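Local coordinates for phenolic acid decarboxylase (Sedimentibacter hydroxybenzoicus, PDB 7AE5), which catalyses the reversible, non-oxidative decarboxylation of 4-hydroxybenzoate and 3,4-dihydroxybenzoate with prenylated FMN and manganese as cofactors, at residues Pro202-Ile207 with Leu251-Gly256; Gly263-Arg268 with Cys290-Asp295. All coordinates share one frame; numbering follows the deposited sequence.

In the fold
Both contacts are mainly buried and lie within the FMN-binding, Rift-related part of this UbiD-family chain, their centres about 15 Å apart. Interaction 1 sets strand 201-207 face to face with strand 252-254 of a different sheet through apolar side chains, without hydrogen bonds. Interaction 2 joins two neighbouring strands of one antiparallel sheet by backbone hydrogen bonds and adds a histidine-carboxylate bond on the more exposed face. Strand 201-207 also belongs to that sheet: Ile203 N lies 2.9 Å from Gly263 O, a probable hydrogen bond, and Ile203 CD1 packs on Val292 CG2. Hence one face of strand 201-207 serves interaction 1, while Ile203, pointing from its other face, meets the apolar side of interaction 2.

Interaction 1: residues Pro202-Ile207 with Leu251-Gly256; sequences PIAITI and LYVPAG
Leu251 reaches strand 202-207 through a single methyl, CD1, which lies against backbone as much as side chain: it is 3.7 Å from Pro202 O and also 3.7 Å from Ile203 CA, and 4.1 Å from Pro202 CB. CG stands opposite the carbonyl carbon of Leu251 (chi1 -68°), and the extended second torsion carries CD1 outward to the strand. Toward the C-terminal end of 202-207, Thr206 supplies its methyl rather than its hydroxyl. CG2 abuts the CD corner of the Pro254 ring, 3.6 Å away, and lies 3.9 Å from Val253 CB. With chi1 at 71°, OG1 sits between the backbone N and the carbonyl carbon, where it hydrogen-bonds with Ser147 O and Asn209 ND2, leaving CG2 for the interface. Between these two ends, Val253 CG1 touches Ala204 CB at 3.7 Å. The strand axes run 8.1 Å apart and only 1° from parallel, too wide for backbone pairing and suited to interleaved side chains. Side-chain contacts are carbon on carbon, and Pro202 O and Ala204 N beside Leu251 CD1 are not bonded across the segments, so cohesion rests on van der Waals fit and exclusion of water between the sheets.

Interaction 2: residues Gly263-Arg268 with Cys290-Asp295; sequences GHIIPR and CEVKID
Asp295 OD2 takes the ring N-H of His264 at 2.7 Å from ND1, and a weak hydrogen bond with Tyr248 OH adds a second partner. The carboxylate uses its syn lone pair. Its plane and that of the imidazole are 20° apart, but OD2 is tilted out of the ring plane, and the N-H...O angle is bent to 140°. A chi1 of 64° swings the His264 ring between its own N and carbonyl carbon, over to the neighbouring strand. There Lys293 CB lies over one ring face, 4.0 Å from the centroid, a CH-pi contact; the lysine chain then bends away to a salt bridge with Asp175. Ile266 CD1 also packs on Lys293 CB, at 3.8 Å. Along the backbone, His264 and Lys293 form an antiparallel hydrogen-bonded pair, and farther on Ile266 N donates to Glu291 O at 3.0 Å. On the opposite face of the sheet Ile265 CG1 meets Val292 CG2 at 4.1 Å, toward Ile203 and the predicted flavin-binding Met184. A mixed polar and aliphatic face on the His264 side and an apolar one on the Ile265-Val292 side fit an amphipathic antiparallel pair in the flavin-binding beta domain of UbiD enzymes.

Interaction 1: residues Pro202-Ile207 with Leu251-Gly256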
ATOM      1  N   PRO C 202     -27.138  19.615  43.823  1.00 66.15           N
ATOM      2  CA  PRO C 202     -26.911  21.056  43.682  1.00 62.34           C
ATOM      3  C   PRO C 202     -25.720  21.372  42.790  1.00 61.98           C
ATOM      4  O   PRO C 202     -24.678  20.715  42.846  1.00 65.65           O
ATOM      5  CB  PRO C 202     -26.658  21.522  45.123  1.00 63.73           C
ATOM      6  CG  PRO C 202     -26.461  20.267  45.950  1.00 68.32           C
ATOM      7  CD  PRO C 202     -26.538  19.073  45.052  1.00 70.26           C
ATOM      8  N   ILE C 203     -25.899  22.391  41.945  1.00 67.10           N
ATOM      9  CA  ILE C 203     -24.826  22.942  41.127  1.00 66.46           C
ATOM     10  C   ILE C 203     -24.925  24.461  41.157  1.00 63.61           C
ATOM     11  O   ILE C 203     -25.954  25.036  41.519  1.00 61.65           O
ATOM     12  CB  ILE C 203     -24.855  22.446  39.658  1.00 65.10           C
ATOM     13  CG1 ILE C 203     -25.861  23.251  38.833  1.00 60.67           C
ATOM     14  CG2 ILE C 203     -25.154  20.955  39.575  1.00 68.15           C
ATOM     15  CD1 ILE C 203     -25.806  22.947  37.355  1.00 59.30           C
ATOM     16  N   ALA C 204     -23.829  25.108  40.772  1.00 55.74           N
ATOM     17  CA  ALA C 204     -23.778  26.551  40.591  1.00 54.01           C
ATOM     18  C   ALA C 204     -23.290  26.857  39.184  1.00 52.90           C
ATOM     19  O   ALA C 204     -22.326  26.250  38.705  1.00 55.12           O
ATOM     20  CB  ALA C 204     -22.863  27.214  41.623  1.00 56.88           C
ATOM     21  N   ILE C 205     -23.962  27.792  38.521  1.00 54.25           N
ATOM     22  CA  ILE C 205     -23.664  28.161  37.140  1.00 53.10           C
ATOM     23  C   ILE C 205     -23.239  29.622  37.142  1.00 54.70           C
ATOM     24  O   ILE C 205     -24.067  30.513  37.370  1.00 54.78           O
ATOM     25  CB  ILE C 205     -24.867  27.934  36.214  1.00 50.19           C
ATOM     26  CG1 ILE C 205     -25.291  26.465  36.237  1.00 49.60           C
ATOM     27  CG2 ILE C 205     -24.543  28.365  34.797  1.00 49.24           C
ATOM     28  CD1 ILE C 205     -26.664  26.225  35.653  1.00 48.16           C
ATOM     29  N   THR C 206     -21.957  29.872  36.892  1.00 58.89           N
ATOM     30  CA  THR C 206     -21.411  31.222  36.904  1.00 61.19           C
ATOM     31  C   THR C 206     -21.204  31.725  35.482  1.00 61.03           C
ATOM     32  O   THR C 206     -20.692  31.001  34.621  1.00 58.86           O
ATOM     33  CB  THR C 206     -20.090  31.276  37.675  1.00 63.87           C
ATOM     34  OG1 THR C 206     -19.065  30.616  36.922  1.00 64.81           O
ATOM     35  CG2 THR C 206     -20.239  30.600  39.032  1.00 64.40           C
ATOM     36  N   ILE C 207     -21.605  32.973  35.244  1.00 55.74           N
ATOM     37  CA  ILE C 207     -21.546  33.602  33.930  1.00 54.47           C
ATOM     38  C   ILE C 207     -20.807  34.926  34.061  1.00 56.39           C
ATOM     39  O   ILE C 207     -21.028  35.678  35.017  1.00 58.56           O
ATOM     40  CB  ILE C 207     -22.959  33.819  33.346  1.00 53.76           C
ATOM     41  CG1 ILE C 207     -23.730  32.497  33.308  1.00 50.25           C
ATOM     42  CG2 ILE C 207     -22.883  34.437  31.958  1.00 53.13           C
ATOM     43  CD1 ILE C 207     -25.225  32.661  33.143  1.00 49.49           C
ATOM     44  N   LEU C 251     -20.388  24.403  47.768  1.00 65.11           N
ATOM     45  CA  LEU C 251     -20.170  24.986  46.451  1.00 64.28           C
ATOM     46  C   LEU C 251     -19.630  26.402  46.592  1.00 63.96           C
ATOM     47  O   LEU C 251     -20.209  27.225  47.312  1.00 65.02           O
ATOM     48  CB  LEU C 251     -21.467  24.991  45.639  1.00 63.76           C
ATOM     49  CG  LEU C 251     -21.969  23.605  45.227  1.00 64.40           C
ATOM     50  CD1 LEU C 251     -23.220  23.712  44.372  1.00 63.72           C
ATOM     51  CD2 LEU C 251     -20.873  22.841  44.499  1.00 64.89           C
ATOM     52  N   TYR C 252     -18.527  26.677  45.895  1.00 67.19           N
ATOM     53  CA  TYR C 252     -17.864  27.968  45.932  1.00 67.61           C
ATOM     54  C   TYR C 252     -17.759  28.514  44.513  1.00 65.99           C
ATOM     55  O   TYR C 252     -17.419  27.793  43.568  1.00 65.49           O
ATOM     56  CB  TYR C 252     -16.476  27.876  46.581  1.00 68.77           C
ATOM     57  CG  TYR C 252     -16.530  27.808  48.099  1.00 70.95           C
ATOM     58  CD1 TYR C 252     -17.049  26.688  48.744  1.00 71.26           C
ATOM     59  CD2 TYR C 252     -16.071  28.858  48.883  1.00 72.75           C
ATOM     60  CE1 TYR C 252     -17.104  26.619  50.125  1.00 73.33           C
ATOM     61  CE2 TYR C 252     -16.124  28.797  50.266  1.00 74.85           C
ATOM     62  CZ  TYR C 252     -16.642  27.677  50.881  1.00 75.11           C
ATOM     63  OH  TYR C 252     -16.695  27.614  52.256  1.00 77.28           O
ATOM     64  N   VAL C 253     -18.085  29.789  44.389  1.00 69.26           N
ATOM     65  CA  VAL C 253     -18.142  30.482  43.109  1.00 67.95           C
ATOM     66  C   VAL C 253     -17.106  31.595  43.154  1.00 68.84           C
ATOM     67  O   VAL C 253     -16.705  32.037  44.243  1.00 70.64           O
ATOM     68  CB  VAL C 253     -19.570  30.997  42.811  1.00 67.62           C
ATOM     69  CG1 VAL C 253     -20.587  29.864  42.972  1.00 67.03           C
ATOM     70  CG2 VAL C 253     -19.919  32.159  43.711  1.00 69.44           C
ATOM     71  N   PRO C 254     -16.644  32.073  41.992  1.00 65.77           N
ATOM     72  CA  PRO C 254     -15.728  33.212  42.001  1.00 66.68           C
ATOM     73  C   PRO C 254     -16.389  34.515  42.418  1.00 68.01           C
ATOM     74  O   PRO C 254     -17.528  34.822  42.051  1.00 67.57           O
ATOM     75  CB  PRO C 254     -15.194  33.215  40.568  1.00 64.94           C
ATOM     76  CG  PRO C 254     -16.169  32.295  39.751  1.00 63.25           C
ATOM     77  CD  PRO C 254     -17.284  31.986  40.659  1.00 64.01           C
ATOM     78  N   ALA C 255     -15.653  35.289  43.233  1.00 78.26           N
ATOM     79  CA  ALA C 255     -16.260  36.463  43.878  1.00 79.90           C
ATOM     80  C   ALA C 255     -16.784  37.451  42.849  1.00 79.25           C
ATOM     81  O   ALA C 255     -17.812  38.085  43.081  1.00 79.91           O
ATOM     82  CB  ALA C 255     -15.249  37.131  44.812  1.00 81.89           C
ATOM     83  N   GLY C 256     -16.138  37.541  41.688  1.00 69.79           N
ATOM     84  CA  GLY C 256     -16.449  38.568  40.716  1.00 69.38           C
ATOM     85  C   GLY C 256     -17.309  38.177  39.534  1.00 67.49           C
ATOM     86  O   GLY C 256     -17.373  38.947  38.568  1.00 67.01           O
TER

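Interaction 2: residues Gly263-Arg268 with Cys290-Asp295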
ATOM      1  N   GLY C 263     -28.698  26.274  41.770  1.00 61.61           N
ATOM      2  CA  GLY C 263     -29.822  25.396  41.548  1.00 61.63           C
ATOM      3  C   GLY C 263     -29.452  23.948  41.762  1.00 62.60           C
ATOM      4  O   GLY C 263     -28.473  23.634  42.440  1.00 63.40           O
ATOM      5  N   HIS C 264     -30.249  23.062  41.166  1.00 57.40           N
ATOM      6  CA  HIS C 264     -30.054  21.634  41.356  1.00 58.26           C
ATOM      7  C   HIS C 264     -30.558  20.872  40.141  1.00 57.75           C
ATOM      8  O   HIS C 264     -31.523  21.277  39.488  1.00 56.79           O
ATOM      9  CB  HIS C 264     -30.775  21.129  42.611  1.00 58.94           C
ATOM     10  CG  HIS C 264     -32.266  21.263  42.548  1.00 58.31           C
ATOM     11  ND1 HIS C 264     -32.943  22.317  43.121  1.00 57.87           N
ATOM     12  CD2 HIS C 264     -33.210  20.474  41.981  1.00 58.02           C
ATOM     13  CE1 HIS C 264     -34.240  22.174  42.910  1.00 57.37           C
ATOM     14  NE2 HIS C 264     -34.428  21.062  42.221  1.00 57.42           N
ATOM     15  N   ILE C 265     -29.895  19.752  39.853  1.00 48.87           N
ATOM     16  CA  ILE C 265     -30.414  18.810  38.872  1.00 47.41           C
ATOM     17  C   ILE C 265     -31.677  18.165  39.425  1.00 47.74           C
ATOM     18  O   ILE C 265     -31.697  17.670  40.559  1.00 48.91           O
ATOM     19  CB  ILE C 265     -29.357  17.752  38.522  1.00 47.74           C
ATOM     20  CG1 ILE C 265     -28.012  18.418  38.224  1.00 47.80           C
ATOM     21  CG2 ILE C 265     -29.825  16.908  37.346  1.00 47.05           C
ATOM     22  CD1 ILE C 265     -27.044  17.530  37.471  1.00 48.06           C
ATOM     23  N   ILE C 266     -32.740  18.176  38.629  1.00 53.34           N
ATOM     24  CA  ILE C 266     -34.018  17.603  39.042  1.00 53.31           C
ATOM     25  C   ILE C 266     -33.959  16.095  38.823  1.00 53.77           C
ATOM     26  O   ILE C 266     -33.778  15.644  37.682  1.00 53.10           O
ATOM     27  CB  ILE C 266     -35.185  18.246  38.277  1.00 51.94           C
ATOM     28  CG1 ILE C 266     -34.949  19.751  38.136  1.00 51.38           C
ATOM     29  CG2 ILE C 266     -36.497  17.977  38.992  1.00 51.97           C
ATOM     30  CD1 ILE C 266     -35.976  20.461  37.277  1.00 50.03           C
ATOM     31  N   PRO C 267     -34.100  15.285  39.872  1.00 54.19           N
ATOM     32  CA  PRO C 267     -33.902  13.839  39.717  1.00 54.78           C
ATOM     33  C   PRO C 267     -34.972  13.199  38.846  1.00 53.80           C
ATOM     34  O   PRO C 267     -36.142  13.589  38.875  1.00 53.05           O
ATOM     35  CB  PRO C 267     -33.972  13.314  41.158  1.00 56.04           C
ATOM     36  CG  PRO C 267     -34.721  14.364  41.913  1.00 55.78           C
ATOM     37  CD  PRO C 267     -34.351  15.666  41.272  1.00 54.93           C
ATOM     38  N   ARG C 268     -34.546  12.203  38.063  1.00 62.73           N
ATOM     39  CA  ARG C 268     -35.437  11.366  37.255  1.00 61.65           C
ATOM     40  C   ARG C 268     -36.221  12.177  36.226  1.00 59.80           C
ATOM     41  O   ARG C 268     -37.374  11.861  35.923  1.00 58.79           O
ATOM     42  CB  ARG C 268     -36.398  10.562  38.138  1.00 62.26           C
ATOM     43  CG  ARG C 268     -35.753   9.966  39.377  1.00 64.22           C
ATOM     44  CD  ARG C 268     -36.709   9.039  40.105  1.00 64.74           C
ATOM     45  NE  ARG C 268     -37.022   7.850  39.320  1.00 63.72           N
ATOM     46  CZ  ARG C 268     -36.175   6.854  39.092  1.00 63.62           C
ATOM     47  NH1 ARG C 268     -34.944   6.867  39.576  1.00 64.80           N
ATOM     48  NH2 ARG C 268     -36.576   5.818  38.361  1.00 61.99           N
ATOM     49  N   CYS C 290     -30.744  16.032  30.955  1.00 66.24           N
ATOM     50  CA  CYS C 290     -31.186  16.422  32.281  1.00 67.23           C
ATOM     51  C   CYS C 290     -31.570  17.891  32.312  1.00 66.74           C
ATOM     52  O   CYS C 290     -31.074  18.699  31.521  1.00 66.10           O
ATOM     53  CB  CYS C 290     -30.088  16.168  33.310  1.00 68.85           C
ATOM     54  SG  CYS C 290     -29.892  14.447  33.764  1.00 69.88           S
ATOM     55  N   GLU C 291     -32.453  18.235  33.245  1.00 62.30           N
ATOM     56  CA  GLU C 291     -32.787  19.624  33.517  1.00 62.00           C
ATOM     57  C   GLU C 291     -32.358  20.038  34.918  1.00 63.19           C
ATOM     58  O   GLU C 291     -32.264  19.222  35.841  1.00 64.22           O
ATOM     59  CB  GLU C 291     -34.284  19.905  33.351  1.00 61.08           C
ATOM     60  CG  GLU C 291     -34.777  19.912  31.922  1.00 59.65           C
ATOM     61  CD  GLU C 291     -36.156  20.539  31.795  1.00 58.75           C
ATOM     62  OE1 GLU C 291     -36.679  21.039  32.814  1.00 59.28           O
ATOM     63  OE2 GLU C 291     -36.703  20.562  30.672  1.00 57.52           O
ATOM     64  N   VAL C 292     -32.092  21.333  35.049  1.00 52.26           N
ATOM     65  CA  VAL C 292     -31.690  21.949  36.304  1.00 53.11           C
ATOM     66  C   VAL C 292     -32.731  22.998  36.665  1.00 52.54           C
ATOM     67  O   VAL C 292     -33.067  23.857  35.840  1.00 51.55           O
ATOM     68  CB  VAL C 292     -30.288  22.582  36.201  1.00 53.38           C
ATOM     69  CG1 VAL C 292     -29.912  23.312  37.498  1.00 54.04           C
ATOM     70  CG2 VAL C 292     -29.251  21.529  35.853  1.00 53.96           C
ATOM     71  N   LYS C 293     -33.245  22.926  37.888  1.00 62.03           N
ATOM     72  CA  LYS C 293     -34.068  23.998  38.423  1.00 61.62           C
ATOM     73  C   LYS C 293     -33.156  25.042  39.045  1.00 61.91           C
ATOM     74  O   LYS C 293     -32.177  24.705  39.714  1.00 62.78           O
ATOM     75  CB  LYS C 293     -35.063  23.476  39.462  1.00 62.09           C
ATOM     76  CG  LYS C 293     -36.183  24.452  39.778  1.00 61.45           C
ATOM     77  CD  LYS C 293     -37.169  23.861  40.769  1.00 61.89           C
ATOM     78  CE  LYS C 293     -38.600  24.025  40.285  1.00 60.96           C
ATOM     79  NZ  LYS C 293     -38.997  25.456  40.166  1.00 60.18           N
ATOM     80  N   ILE C 294     -33.465  26.309  38.802  1.00 52.36           N
ATOM     81  CA  ILE C 294     -32.652  27.417  39.286  1.00 52.41           C
ATOM     82  C   ILE C 294     -33.347  27.982  40.518  1.00 53.11           C
ATOM     83  O   ILE C 294     -34.428  28.572  40.420  1.00 53.31           O
ATOM     84  CB  ILE C 294     -32.446  28.477  38.196  1.00 51.43           C
ATOM     85  CG1 ILE C 294     -31.364  28.001  37.226  1.00 51.49           C
ATOM     86  CG2 ILE C 294     -32.047  29.813  38.807  1.00 52.41           C
ATOM     87  CD1 ILE C 294     -31.169  28.899  36.038  1.00 50.53           C
ATOM     88  N   ASP C 295     -32.737  27.775  41.686  1.00 65.24           N
ATOM     89  CA  ASP C 295     -33.352  28.135  42.958  1.00 65.62           C
ATOM     90  C   ASP C 295     -33.037  29.560  43.395  1.00 66.87           C
ATOM     91  O   ASP C 295     -33.836  30.163  44.121  1.00 68.07           O
ATOM     92  CB  ASP C 295     -32.906  27.163  44.054  1.00 66.62           C
ATOM     93  CG  ASP C 295     -33.271  25.724  43.745  1.00 67.08           C
ATOM     94  OD1 ASP C 295     -34.478  25.405  43.733  1.00 66.86           O
ATOM     95  OD2 ASP C 295     -32.350  24.912  43.516  1.00 67.67           O
TER